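Local coordinates for protein IroE-like serine hydrolase (Shewanella oneidensis, PDB 3GFF) that probably hydrolyses ester bonds as a serine hydrolase of the alpha/beta-hydrolase fold, related to the enzyme IroE, at residues Thr84-Asp89 and His144-Leu149; Thr91-Leu96 and Leu172-Pro177; Leu149-Ala154 and Ser163-Leu168. One frame throughout, in Å; residues are numbered along the deposited sequence.

Overall arrangement
The three contacts gather at helix 146-156, which starts at the probable nucleophile elbow around Ser-145. Contact 1 sets the short helix 86-89 against its N-terminal end; a bound imidazole, probably from the crystallisation medium, lies about 4 Å from the Ser-145 side chain. Contact 3 presses the body of the same helix onto strand 164-168, and contact 2 joins two loops that pack against it through Phe-174 and Pro-92. The centres of contact 1 and contact 2 are about 11 Å apart. Phe-146 meets Trp-173 and Phe-174 of contact 2, Leu-149, where the ranges of contacts 1 and 3 overlap, packs against Phe-174, and a probable hydrogen bond joins Ser-145 N to Leu-168 O.

Contact 1. Residues Thr84-Asp89 and His144-Leu149; sequences TNRMRD and HSFGGL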
ATOM      1  N   THR A  84     -22.839 -10.383  -4.629  1.00 27.56           N
ATOM      2  CA  THR A  84     -24.229 -10.156  -4.969  1.00 26.07           C
ATOM      3  C   THR A  84     -24.838 -10.062  -3.544  1.00 26.28           C
ATOM      4  O   THR A  84     -24.974  -8.964  -2.997  1.00 25.57           O
ATOM      5  CB  THR A  84     -24.783 -11.278  -5.818  1.00 25.83           C
ATOM      6  OG1 THR A  84     -24.772 -12.489  -5.070  1.00 26.26           O
ATOM      7  CG2 THR A  84     -23.943 -11.455  -7.104  1.00 24.84           C
ATOM      8  N   ASN A  85     -25.111 -11.211  -2.916  1.00 26.18           N
ATOM      9  CA  ASN A  85     -25.600 -11.244  -1.528  1.00 25.91           C
ATOM     10  C   ASN A  85     -24.445 -11.632  -0.553  1.00 26.57           C
ATOM     11  O   ASN A  85     -24.165 -12.808  -0.263  1.00 26.79           O
ATOM     12  CB  ASN A  85     -26.807 -12.175  -1.419  1.00 24.33           C
ATOM     13  CG  ASN A  85     -27.562 -12.034  -0.103  1.00 22.93           C
ATOM     14  OD1 ASN A  85     -27.038 -11.533   0.903  1.00 21.01           O
ATOM     15  ND2 ASN A  85     -28.789 -12.533  -0.097  1.00 20.91           N
ATOM     16  N   ARG A  86     -23.769 -10.606  -0.074  1.00 27.51           N
ATOM     17  CA  ARG A  86     -22.629 -10.742   0.826  1.00 27.60           C
ATOM     18  C   ARG A  86     -22.950 -11.415   2.173  1.00 27.69           C
ATOM     19  O   ARG A  86     -22.186 -12.242   2.653  1.00 28.27           O
ATOM     20  CB  ARG A  86     -22.064  -9.350   1.068  1.00 29.09           C
ATOM     21  CG  ARG A  86     -20.852  -9.285   1.988  1.00 29.13           C
ATOM     22  CD  ARG A  86     -20.145  -7.948   1.838  1.00 29.71           C
ATOM     23  NE  ARG A  86     -18.774  -8.080   2.300  1.00 29.66           N
ATOM     24  CZ  ARG A  86     -18.350  -7.739   3.515  1.00 31.01           C
ATOM     25  NH1 ARG A  86     -19.195  -7.191   4.399  1.00 31.12           N
ATOM     26  NH2 ARG A  86     -17.068  -7.930   3.842  1.00 29.38           N
HETATM   27  N   MSE A  87     -24.065 -11.064   2.796  1.00 27.19           N
HETATM   28  CA  MSE A  87     -24.388 -11.699   4.066  1.00 27.62           C
HETATM   29  C   MSE A  87     -24.705 -13.177   3.859  1.00 25.10           C
HETATM   30  O   MSE A  87     -24.528 -13.970   4.749  1.00 25.03           O
HETATM   31  CB  MSE A  87     -25.521 -10.986   4.802  1.00 29.03           C
HETATM   32  CG  MSE A  87     -25.106  -9.653   5.476  1.00 31.49           C
HETATM   33 SE   MSE A  87     -23.654  -9.864   6.797  0.75 36.48          SE
HETATM   34  CE  MSE A  87     -24.670 -11.009   7.943  1.00 32.01           C
ATOM     35  N   ARG A  88     -25.151 -13.539   2.678  1.00 24.13           N
ATOM     36  CA  ARG A  88     -25.513 -14.914   2.406  1.00 23.61           C
ATOM     37  C   ARG A  88     -24.269 -15.728   2.169  1.00 24.11           C
ATOM     38  O   ARG A  88     -24.117 -16.773   2.773  1.00 24.47           O
ATOM     39  CB  ARG A  88     -26.425 -15.000   1.188  1.00 23.14           C
ATOM     40  CG  ARG A  88     -26.984 -16.383   0.850  1.00 22.59           C
ATOM     41  CD  ARG A  88     -27.505 -16.376  -0.582  1.00 22.77           C
ATOM     42  NE  ARG A  88     -26.414 -16.137  -1.525  1.00 21.87           N
ATOM     43  CZ  ARG A  88     -26.562 -15.915  -2.827  1.00 22.09           C
ATOM     44  NH1 ARG A  88     -27.771 -15.887  -3.390  1.00 21.16           N
ATOM     45  NH2 ARG A  88     -25.489 -15.710  -3.585  1.00 21.63           N
ATOM     46  N   ASP A  89     -23.358 -15.209   1.337  1.00 24.58           N
ATOM     47  CA  ASP A  89     -22.188 -15.949   0.889  1.00 23.54           C
ATOM     48  C   ASP A  89     -20.987 -15.919   1.798  1.00 23.92           C
ATOM     49  O   ASP A  89     -20.155 -16.790   1.699  1.00 24.70           O
ATOM     50  CB  ASP A  89     -21.736 -15.408  -0.460  1.00 23.53           C
ATOM     51  CG  ASP A  89     -22.784 -15.575  -1.549  1.00 24.58           C
ATOM     52  OD1 ASP A  89     -23.618 -16.506  -1.458  1.00 24.99           O
ATOM     53  OD2 ASP A  89     -22.767 -14.771  -2.510  1.00 24.52           O
ATOM     54  N   HIS A 144     -11.215 -10.267   3.883  1.00 22.59           N
ATOM     55  CA  HIS A 144     -11.193  -9.185   4.845  1.00 21.58           C
ATOM     56  C   HIS A 144     -12.586  -9.041   5.443  1.00 23.16           C
ATOM     57  O   HIS A 144     -13.598  -9.165   4.711  1.00 25.20           O
ATOM     58  CB  HIS A 144     -10.807  -7.894   4.127  1.00 22.37           C
ATOM     59  CG  HIS A 144     -10.998  -6.659   4.940  1.00 21.62           C
ATOM     60  ND1 HIS A 144     -12.051  -5.803   4.732  1.00 20.81           N
ATOM     61  CD2 HIS A 144     -10.295  -6.156   5.984  1.00 22.44           C
ATOM     62  CE1 HIS A 144     -11.970  -4.805   5.595  1.00 23.48           C
ATOM     63  NE2 HIS A 144     -10.926  -5.002   6.379  1.00 21.76           N
ATOM     64  N   SER A 145     -12.647  -8.764   6.743  1.00 22.60           N
ATOM     65  CA  SER A 145     -13.911  -8.561   7.454  1.00 24.31           C
ATOM     66  C   SER A 145     -14.715  -9.830   7.335  1.00 24.69           C
ATOM     67  O   SER A 145     -14.194 -10.912   7.627  1.00 26.99           O
ATOM     68  CB  SER A 145     -14.654  -7.335   6.911  1.00 25.75           C
ATOM     69  OG  SER A 145     -15.761  -6.940   7.737  1.00 27.12           O
ATOM     70  N   PHE A 146     -15.976  -9.735   6.936  1.00 24.86           N
ATOM     71  CA  PHE A 146     -16.772 -10.948   6.692  1.00 24.87           C
ATOM     72  C   PHE A 146     -16.107 -11.912   5.705  1.00 24.70           C
ATOM     73  O   PHE A 146     -16.253 -13.120   5.848  1.00 24.78           O
ATOM     74  CB  PHE A 146     -18.158 -10.602   6.203  1.00 26.19           C
ATOM     75  CG  PHE A 146     -19.052 -10.139   7.274  1.00 27.43           C
ATOM     76  CD1 PHE A 146     -19.080  -8.817   7.649  1.00 27.79           C
ATOM     77  CD2 PHE A 146     -19.879 -11.030   7.920  1.00 27.75           C
ATOM     78  CE1 PHE A 146     -19.909  -8.420   8.647  1.00 28.91           C
ATOM     79  CE2 PHE A 146     -20.695 -10.618   8.916  1.00 27.16           C
ATOM     80  CZ  PHE A 146     -20.723  -9.350   9.285  1.00 26.75           C
ATOM     81  N   GLY A 147     -15.391 -11.396   4.705  1.00 23.37           N
ATOM     82  CA  GLY A 147     -14.637 -12.261   3.772  1.00 23.46           C
ATOM     83  C   GLY A 147     -13.573 -13.089   4.511  1.00 24.07           C
ATOM     84  O   GLY A 147     -13.162 -14.162   4.053  1.00 26.23           O
ATOM     85  N   GLY A 148     -13.105 -12.593   5.653  1.00 25.29           N
ATOM     86  CA  GLY A 148     -12.176 -13.333   6.504  1.00 25.08           C
ATOM     87  C   GLY A 148     -12.792 -14.640   7.006  1.00 23.59           C
ATOM     88  O   GLY A 148     -12.091 -15.598   7.234  1.00 24.58           O
ATOM     89  N   LEU A 149     -14.115 -14.647   7.183  1.00 24.37           N
ATOM     90  CA  LEU A 149     -14.868 -15.804   7.654  1.00 23.89           C
ATOM     91  C   LEU A 149     -14.907 -16.871   6.585  1.00 23.38           C
ATOM     92  O   LEU A 149     -15.009 -18.035   6.927  1.00 23.74           O
ATOM     93  CB  LEU A 149     -16.310 -15.440   8.039  1.00 23.88           C
ATOM     94  CG  LEU A 149     -16.505 -14.601   9.286  1.00 23.85           C
ATOM     95  CD1 LEU A 149     -17.925 -14.068   9.353  1.00 23.83           C
ATOM     96  CD2 LEU A 149     -16.151 -15.455  10.517  1.00 23.99           C
TER
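Phe-146 is met by two neighbouring side chains of helix 86-89, Arg-86 and Met-87, in two different ways. Met-87, a selenomethionine, makes a Met-aromatic contact: SE sits over one face of the phenyl ring, 4.0 Å from its centroid and displaced toward the rim, with CE2 the nearest ring atom at 3.7 Å. A chain bent at chi2 and chi3 (-59° and -62°) folds the selenium onto that face, although the side chain does not start out toward the partner segment.

Ser-145 and Gly-147 fit the GxSxG pattern of a nucleophile elbow, the strained strand-to-helix turn of alpha/beta hydrolases. Ser-145 OG is hydrogen-bonded to His-247 NE2, consistent with a catalytic pair, and also to Ser-171 OG. Replacing Phe-146 by an alanine would probably leave the selenium of Met-87 without its aromatic partner and open a gap between the short helix and this turn.

Arg-86 makes no hydrogen bond to the other segment and meets it by packing. Its extended chain carries the guanidinium alongside the turn, where Phe-146 CB lies over one face. NH1 comes 3.6 Å from Phe-146 CD1, with guanidinium and ring planes 77° apart. At the guanidinium edge, NH2 faces Ser-145 CB at 3.9 Å and His-144 O at 3.8 Å. The group is held from elsewhere by a salt bridge from NE to Asp-50 OD1. Behind the interface, Asn-85 caps helix 86-89, its OD1 accepting from Arg-88 N.

Contact 2. Residues Thr91-Leu96 and Leu172-Pro177; sequences TPTHTL and LWFDSP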
ATOM      1  N   THR A  91     -21.064 -15.779   5.239  1.00 24.23           N
ATOM      2  CA  THR A  91     -21.371 -16.294   6.581  1.00 22.39           C
ATOM      3  C   THR A  91     -21.474 -17.814   6.586  1.00 22.88           C
ATOM      4  O   THR A  91     -22.175 -18.394   5.786  1.00 20.48           O
ATOM      5  CB  THR A  91     -22.638 -15.615   7.177  1.00 22.51           C
ATOM      6  OG1 THR A  91     -23.764 -15.774   6.309  1.00 20.14           O
ATOM      7  CG2 THR A  91     -22.364 -14.099   7.398  1.00 20.27           C
ATOM      8  N   PRO A  92     -20.695 -18.470   7.457  1.00 24.73           N
ATOM      9  CA  PRO A  92     -20.674 -19.924   7.514  1.00 24.68           C
ATOM     10  C   PRO A  92     -21.845 -20.539   8.267  1.00 25.60           C
ATOM     11  O   PRO A  92     -22.209 -21.703   7.992  1.00 26.32           O
ATOM     12  CB  PRO A  92     -19.353 -20.215   8.216  1.00 25.55           C
ATOM     13  CG  PRO A  92     -19.094 -18.991   9.087  1.00 26.17           C
ATOM     14  CD  PRO A  92     -19.750 -17.846   8.410  1.00 25.36           C
ATOM     15  N   THR A  93     -22.418 -19.778   9.206  1.00 24.47           N
ATOM     16  CA  THR A  93     -23.557 -20.213   9.973  1.00 24.09           C
ATOM     17  C   THR A  93     -24.676 -19.170   9.875  1.00 22.86           C
ATOM     18  O   THR A  93     -24.439 -17.999   9.570  1.00 21.09           O
ATOM     19  CB  THR A  93     -23.169 -20.490  11.457  1.00 24.57           C
ATOM     20  OG1 THR A  93     -22.557 -19.327  12.046  1.00 23.58           O
ATOM     21  CG2 THR A  93     -22.182 -21.650  11.536  1.00 24.82           C
ATOM     22  N   HIS A  94     -25.886 -19.640  10.136  1.00 22.53           N
ATOM     23  CA  HIS A  94     -27.084 -18.846  10.113  1.00 22.01           C
ATOM     24  C   HIS A  94     -27.466 -18.351  11.511  1.00 21.32           C
ATOM     25  O   HIS A  94     -27.521 -19.119  12.454  1.00 20.33           O
ATOM     26  CB  HIS A  94     -28.247 -19.683   9.565  1.00 21.29           C
ATOM     27  CG  HIS A  94     -29.570 -18.977   9.602  1.00 21.99           C
ATOM     28  ND1 HIS A  94     -29.869 -17.912   8.778  1.00 21.08           N
ATOM     29  CD2 HIS A  94     -30.667 -19.170  10.383  1.00 20.82           C
ATOM     30  CE1 HIS A  94     -31.090 -17.480   9.051  1.00 21.21           C
ATOM     31  NE2 HIS A  94     -31.583 -18.204  10.041  1.00 19.69           N
ATOM     32  N   THR A  95     -27.742 -17.057  11.603  1.00 21.24           N
ATOM     33  CA  THR A  95     -28.287 -16.418  12.807  1.00 21.21           C
ATOM     34  C   THR A  95     -28.946 -15.123  12.348  1.00 20.22           C
ATOM     35  O   THR A  95     -28.543 -14.530  11.346  1.00 19.37           O
ATOM     36  CB  THR A  95     -27.236 -16.104  13.910  1.00 20.38           C
ATOM     37  OG1 THR A  95     -27.890 -15.566  15.074  1.00 19.58           O
ATOM     38  CG2 THR A  95     -26.217 -15.088  13.413  1.00 19.26           C
ATOM     39  N   LEU A  96     -29.969 -14.711  13.089  1.00 21.47           N
ATOM     40  CA  LEU A  96     -30.698 -13.467  12.845  1.00 20.26           C
ATOM     41  C   LEU A  96     -30.270 -12.375  13.823  1.00 21.29           C
ATOM     42  O   LEU A  96     -30.814 -11.275  13.761  1.00 22.90           O
ATOM     43  CB  LEU A  96     -32.196 -13.702  13.025  1.00 20.14           C
ATOM     44  CG  LEU A  96     -32.854 -14.718  12.080  1.00 19.54           C
ATOM     45  CD1 LEU A  96     -34.266 -15.075  12.523  1.00 17.89           C
ATOM     46  CD2 LEU A  96     -32.796 -14.217  10.617  1.00 18.81           C
ATOM     47  N   LEU A 172     -14.951 -12.502  13.439  1.00 23.55           N
ATOM     48  CA  LEU A 172     -15.189 -13.669  14.284  1.00 23.77           C
ATOM     49  C   LEU A 172     -16.359 -13.450  15.244  1.00 23.32           C
ATOM     50  O   LEU A 172     -16.895 -14.410  15.800  1.00 23.80           O
ATOM     51  CB  LEU A 172     -13.916 -14.051  15.087  1.00 24.25           C
ATOM     52  CG  LEU A 172     -12.689 -14.558  14.296  1.00 24.76           C
ATOM     53  CD1 LEU A 172     -11.448 -14.848  15.228  1.00 25.61           C
ATOM     54  CD2 LEU A 172     -13.052 -15.826  13.565  1.00 24.15           C
ATOM     55  N   TRP A 173     -16.726 -12.193  15.483  1.00 22.80           N
ATOM     56  CA  TRP A 173     -17.893 -11.892  16.304  1.00 22.71           C
ATOM     57  C   TRP A 173     -19.199 -12.460  15.694  1.00 23.05           C
ATOM     58  O   TRP A 173     -20.196 -12.718  16.414  1.00 22.06           O
ATOM     59  CB  TRP A 173     -18.020 -10.389  16.530  1.00 23.00           C
ATOM     60  CG  TRP A 173     -18.197  -9.620  15.267  1.00 23.37           C
ATOM     61  CD1 TRP A 173     -17.226  -9.002  14.557  1.00 23.60           C
ATOM     62  CD2 TRP A 173     -19.423  -9.427  14.532  1.00 22.83           C
ATOM     63  NE1 TRP A 173     -17.763  -8.401  13.444  1.00 23.16           N
ATOM     64  CE2 TRP A 173     -19.106  -8.664  13.394  1.00 23.27           C
ATOM     65  CE3 TRP A 173     -20.750  -9.825  14.733  1.00 23.22           C
ATOM     66  CZ2 TRP A 173     -20.059  -8.283  12.457  1.00 22.82           C
ATOM     67  CZ3 TRP A 173     -21.698  -9.468  13.796  1.00 23.63           C
ATOM     68  CH2 TRP A 173     -21.347  -8.690  12.671  1.00 23.32           C
ATOM     69  N   PHE A 174     -19.190 -12.727  14.386  1.00 23.11           N
ATOM     70  CA  PHE A 174     -20.400 -13.188  13.761  1.00 22.71           C
ATOM     71  C   PHE A 174     -20.813 -14.532  14.349  1.00 23.06           C
ATOM     72  O   PHE A 174     -20.019 -15.471  14.405  1.00 25.50           O
ATOM     73  CB  PHE A 174     -20.304 -13.251  12.246  1.00 22.08           C
ATOM     74  CG  PHE A 174     -21.562 -13.740  11.617  1.00 21.14           C
ATOM     75  CD1 PHE A 174     -22.620 -12.897  11.436  1.00 21.06           C
ATOM     76  CD2 PHE A 174     -21.716 -15.068  11.314  1.00 21.67           C
ATOM     77  CE1 PHE A 174     -23.803 -13.353  10.912  1.00 21.71           C
ATOM     78  CE2 PHE A 174     -22.891 -15.531  10.774  1.00 22.03           C
ATOM     79  CZ  PHE A 174     -23.926 -14.673  10.553  1.00 21.61           C
ATOM     80  N   ASP A 175     -22.060 -14.592  14.815  1.00 23.07           N
ATOM     81  CA  ASP A 175     -22.644 -15.788  15.405  1.00 21.72           C
ATOM     82  C   ASP A 175     -21.734 -16.375  16.471  1.00 22.24           C
ATOM     83  O   ASP A 175     -21.609 -17.600  16.574  1.00 23.63           O
ATOM     84  CB  ASP A 175     -22.995 -16.809  14.312  1.00 21.71           C
ATOM     85  CG  ASP A 175     -23.767 -18.018  14.851  1.00 22.10           C
ATOM     86  OD1 ASP A 175     -24.384 -17.907  15.924  1.00 23.45           O
ATOM     87  OD2 ASP A 175     -23.786 -19.082  14.203  1.00 21.64           O
ATOM     88  N   SER A 176     -21.108 -15.495  17.254  1.00 23.41           N
ATOM     89  CA  SER A 176     -20.299 -15.868  18.416  1.00 25.14           C
ATOM     90  C   SER A 176     -21.203 -16.037  19.647  1.00 25.91           C
ATOM     91  O   SER A 176     -22.137 -15.231  19.852  1.00 26.11           O
ATOM     92  CB  SER A 176     -19.231 -14.827  18.741  1.00 25.77           C
ATOM     93  OG  SER A 176     -19.786 -13.529  18.892  1.00 26.02           O
ATOM     94  N   PRO A 177     -20.868 -17.012  20.519  1.00 25.39           N
ATOM     95  CA  PRO A 177     -19.679 -17.888  20.486  1.00 25.89           C
ATOM     96  C   PRO A 177     -19.728 -19.137  19.593  1.00 26.32           C
ATOM     97  O   PRO A 177     -18.715 -19.805  19.441  1.00 26.30           O
ATOM     98  CB  PRO A 177     -19.564 -18.332  21.959  1.00 25.81           C
ATOM     99  CG  PRO A 177     -20.958 -18.399  22.429  1.00 25.76           C
ATOM    100  CD  PRO A 177     -21.718 -17.312  21.686  1.00 25.88           C
TER
HETATM  101  O   HOH W   1     -25.829 -15.727  16.931  1.00 22.64           O
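Thr-95 and Asp-175 bring the two irregular segments nearest, their CA atoms 6.2 Å apart, while Thr-91 faces Phe-174 at a wider spacing. Residues 173-176 form a type II beta turn with Phe-174 and Asp-175 at its two central positions, the latter with the positive phi (50°) that such a turn uses there. Both side chains point from the turn toward segment 91-96.

Three threonines receive them. Thr-91 CG2 makes a CH-pi contact over one face of the Phe-174 ring, 3.7 Å from its centroid and 17° off the normal. Thr-93 O lies at the ring edge, 3.2 Å from Phe-174 CE2, and the methyl of Thr-95 approaches obliquely, with CG2 3.7 Å from CZ of Phe-174. The phenyl group extends this far because its CG stands opposite the backbone N (chi1 180°).

Asp-175 is gripped at both oxygens. OD2 accepts from Thr-93 OG1 at 2.5 Å, very short for a hydrogen bond, and the exact length is doubtful. OD1 accepts from a water 2.8 Å away, which also bonds to Thr-95 OG1 and thus bridges the segments. The hydroxyl of Thr-91 is engaged elsewhere, with Met-87 O and Gly-112 N.

Phe-174 also packs on Phe-146 and Leu-149 of helix 146-156. The arrangement thus joins the loop between helices 86-89 and 114-132 to the one between strand 164-168 and helix 178-189, long connections of the kind from which an alpha/beta hydrolase builds the surroundings of its active site.

Contact 3. Residues Leu149-Ala154 and Ser163-Leu168; sequences LVAMEA and SAYLAL
Ala-151 and Tyr-165 are the nearest residues, CA to CA 6.0 Å, where helix 149-154 passes strand 164-168 at an axis separation of 7.8 Å and runs against it at 144°. The helix presents Ala-151 and Ala-154, one turn apart, and the strand answers with Tyr-165 and Ala-167, the alternate residues whose side chains leave that face of the sheet; Leu-166 between them points away.

Tyr-165 has the largest share of the contact. With CG anti to its carbonyl carbon (chi1 -58°), the ring slants across the helix and shows one face to Ala-151 O, which stands 3.7 Å above the plane and offset toward the rim. The methyl of Ala-151 touches the near part of the ring, CB to CD1 of Tyr-165 4.0 Å. Farther out, Ala-154 CB approaches obliquely, 3.3 Å from CE1 and 3.2 Å from OH of Tyr-165, a tight fit against the phenol end. Leu-141 and Leu-197, on the strands flanking 164-168, also pack on this side chain.

At the other end of the interface Met-152, a selenomethionine, starts away from the strand, but a bend at chi2 (-48°) brings its terminal methyl back, and CE meets Ala-167 CB at 3.9 Å. The same side chain touches Met-199 of the next strand and Tyr-179 and Leu-183 of helix 178-189.

Strand 138-144, helix 146-156 and strand 164-168 form a beta-alpha-beta unit of the central sheet, and this interface seats its helix on its second strand. No hydrogen bond or charge pair crosses it; cohesion comes mainly from buried apolar surfaces, and the three small alanine side chains let helix and strand lie close, with the Tyr-165 ring packed against the helix backbone and the Ala-154 methyl.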
ATOM      1  N   LEU A 149     -14.115 -14.647   7.183  1.00 24.37           N
ATOM      2  CA  LEU A 149     -14.868 -15.804   7.654  1.00 23.89           C
ATOM      3  C   LEU A 149     -14.907 -16.871   6.585  1.00 23.38           C
ATOM      4  O   LEU A 149     -15.009 -18.035   6.927  1.00 23.74           O
ATOM      5  CB  LEU A 149     -16.310 -15.440   8.039  1.00 23.88           C
ATOM      6  CG  LEU A 149     -16.505 -14.601   9.286  1.00 23.85           C
ATOM      7  CD1 LEU A 149     -17.925 -14.068   9.353  1.00 23.83           C
ATOM      8  CD2 LEU A 149     -16.151 -15.455  10.517  1.00 23.99           C
ATOM      9  N   VAL A 150     -14.854 -16.463   5.310  1.00 23.46           N
ATOM     10  CA  VAL A 150     -14.811 -17.399   4.178  1.00 22.98           C
ATOM     11  C   VAL A 150     -13.474 -18.158   4.221  1.00 23.16           C
ATOM     12  O   VAL A 150     -13.432 -19.387   4.049  1.00 24.00           O
ATOM     13  CB  VAL A 150     -14.959 -16.689   2.840  1.00 21.99           C
ATOM     14  CG1 VAL A 150     -14.768 -17.690   1.690  1.00 21.96           C
ATOM     15  CG2 VAL A 150     -16.297 -15.958   2.739  1.00 20.99           C
ATOM     16  N   ALA A 151     -12.383 -17.413   4.430  1.00 24.59           N
ATOM     17  CA  ALA A 151     -11.040 -17.998   4.620  1.00 24.27           C
ATOM     18  C   ALA A 151     -11.085 -19.005   5.756  1.00 24.16           C
ATOM     19  O   ALA A 151     -10.665 -20.136   5.579  1.00 26.46           O
ATOM     20  CB  ALA A 151      -9.993 -16.920   4.901  1.00 23.02           C
HETATM   21  N   MSE A 152     -11.654 -18.621   6.903  1.00 25.24           N
HETATM   22  CA  MSE A 152     -11.710 -19.528   8.071  1.00 23.83           C
HETATM   23  C   MSE A 152     -12.467 -20.803   7.770  1.00 24.08           C
HETATM   24  O   MSE A 152     -12.036 -21.876   8.165  1.00 24.04           O
HETATM   25  CB  MSE A 152     -12.353 -18.842   9.290  1.00 24.37           C
HETATM   26  CG  MSE A 152     -11.540 -17.680   9.900  1.00 23.92           C
HETATM   27 SE   MSE A 152      -9.638 -18.120  10.184  0.75 23.92          SE
HETATM   28  CE  MSE A 152      -9.034 -16.614  11.147  1.00 23.31           C
ATOM     29  N   GLU A 153     -13.612 -20.675   7.094  1.00 22.79           N
ATOM     30  CA  GLU A 153     -14.461 -21.819   6.751  1.00 23.26           C
ATOM     31  C   GLU A 153     -13.789 -22.749   5.700  1.00 23.58           C
ATOM     32  O   GLU A 153     -13.852 -23.966   5.789  1.00 24.96           O
ATOM     33  CB  GLU A 153     -15.827 -21.304   6.305  1.00 23.50           C
ATOM     34  CG  GLU A 153     -16.892 -22.358   6.120  1.00 23.07           C
ATOM     35  CD  GLU A 153     -17.259 -23.089   7.404  1.00 23.48           C
ATOM     36  OE1 GLU A 153     -16.719 -22.771   8.503  1.00 23.93           O
ATOM     37  OE2 GLU A 153     -18.079 -23.993   7.301  1.00 22.41           O
ATOM     38  N   ALA A 154     -13.098 -22.163   4.736  1.00 24.67           N
ATOM     39  CA  ALA A 154     -12.342 -22.919   3.744  1.00 23.90           C
ATOM     40  C   ALA A 154     -11.322 -23.776   4.500  1.00 23.98           C
ATOM     41  O   ALA A 154     -11.246 -24.982   4.275  1.00 23.43           O
ATOM     42  CB  ALA A 154     -11.649 -21.963   2.740  1.00 22.65           C
ATOM     43  N   SER A 163      -4.070 -23.401  -0.725  1.00 24.63           N
ATOM     44  CA  SER A 163      -2.969 -23.790   0.193  1.00 24.53           C
ATOM     45  C   SER A 163      -2.665 -22.704   1.226  1.00 22.95           C
ATOM     46  O   SER A 163      -2.043 -22.976   2.263  1.00 23.79           O
ATOM     47  CB  SER A 163      -1.687 -24.125  -0.572  1.00 24.64           C
ATOM     48  OG  SER A 163      -1.358 -23.090  -1.485  1.00 26.13           O
ATOM     49  N   ALA A 164      -3.105 -21.492   0.946  1.00 22.92           N
ATOM     50  CA  ALA A 164      -2.781 -20.329   1.791  1.00 23.60           C
ATOM     51  C   ALA A 164      -3.955 -19.418   1.913  1.00 24.72           C
ATOM     52  O   ALA A 164      -4.676 -19.156   0.924  1.00 27.46           O
ATOM     53  CB  ALA A 164      -1.570 -19.510   1.191  1.00 21.34           C
ATOM     54  N   TYR A 165      -4.090 -18.855   3.103  1.00 25.53           N
ATOM     55  CA  TYR A 165      -5.164 -17.929   3.411  1.00 24.61           C
ATOM     56  C   TYR A 165      -4.646 -16.683   4.128  1.00 23.49           C
ATOM     57  O   TYR A 165      -3.776 -16.746   5.010  1.00 24.12           O
ATOM     58  CB  TYR A 165      -6.189 -18.607   4.330  1.00 24.44           C
ATOM     59  CG  TYR A 165      -6.827 -19.873   3.781  1.00 24.07           C
ATOM     60  CD1 TYR A 165      -7.943 -19.794   2.979  1.00 23.77           C
ATOM     61  CD2 TYR A 165      -6.336 -21.131   4.086  1.00 22.42           C
ATOM     62  CE1 TYR A 165      -8.538 -20.922   2.464  1.00 23.39           C
ATOM     63  CE2 TYR A 165      -6.962 -22.289   3.594  1.00 22.73           C
ATOM     64  CZ  TYR A 165      -8.064 -22.156   2.778  1.00 23.19           C
ATOM     65  OH  TYR A 165      -8.742 -23.216   2.231  1.00 23.76           O
ATOM     66  N   LEU A 166      -5.230 -15.563   3.740  1.00 23.02           N
ATOM     67  CA  LEU A 166      -5.002 -14.280   4.337  1.00 22.90           C
ATOM     68  C   LEU A 166      -6.331 -13.883   4.917  1.00 23.85           C
ATOM     69  O   LEU A 166      -7.284 -13.655   4.157  1.00 26.44           O
ATOM     70  CB  LEU A 166      -4.496 -13.223   3.340  1.00 22.27           C
ATOM     71  CG  LEU A 166      -2.966 -13.126   3.275  1.00 22.84           C
ATOM     72  CD1 LEU A 166      -2.372 -14.343   2.607  1.00 23.29           C
ATOM     73  CD2 LEU A 166      -2.517 -11.815   2.599  1.00 21.95           C
ATOM     74  N   ALA A 167      -6.395 -13.823   6.254  1.00 22.52           N
ATOM     75  CA  ALA A 167      -7.626 -13.439   6.984  1.00 22.29           C
ATOM     76  C   ALA A 167      -7.370 -12.073   7.630  1.00 21.52           C
ATOM     77  O   ALA A 167      -6.649 -11.970   8.593  1.00 21.36           O
ATOM     78  CB  ALA A 167      -7.982 -14.491   8.017  1.00 18.83           C
ATOM     79  N   LEU A 168      -7.930 -11.030   7.034  1.00 22.53           N
ATOM     80  CA  LEU A 168      -7.669  -9.641   7.420  1.00 22.88           C
ATOM     81  C   LEU A 168      -8.818  -9.059   8.271  1.00 23.37           C
ATOM     82  O   LEU A 168      -9.875  -8.690   7.780  1.00 24.89           O
ATOM     83  CB  LEU A 168      -7.407  -8.799   6.163  1.00 22.26           C
ATOM     84  CG  LEU A 168      -6.389  -9.406   5.157  1.00 22.22           C
ATOM     85  CD1 LEU A 168      -6.222  -8.546   3.861  1.00 20.82           C
ATOM     86  CD2 LEU A 168      -5.061  -9.679   5.870  1.00 21.12           C
TER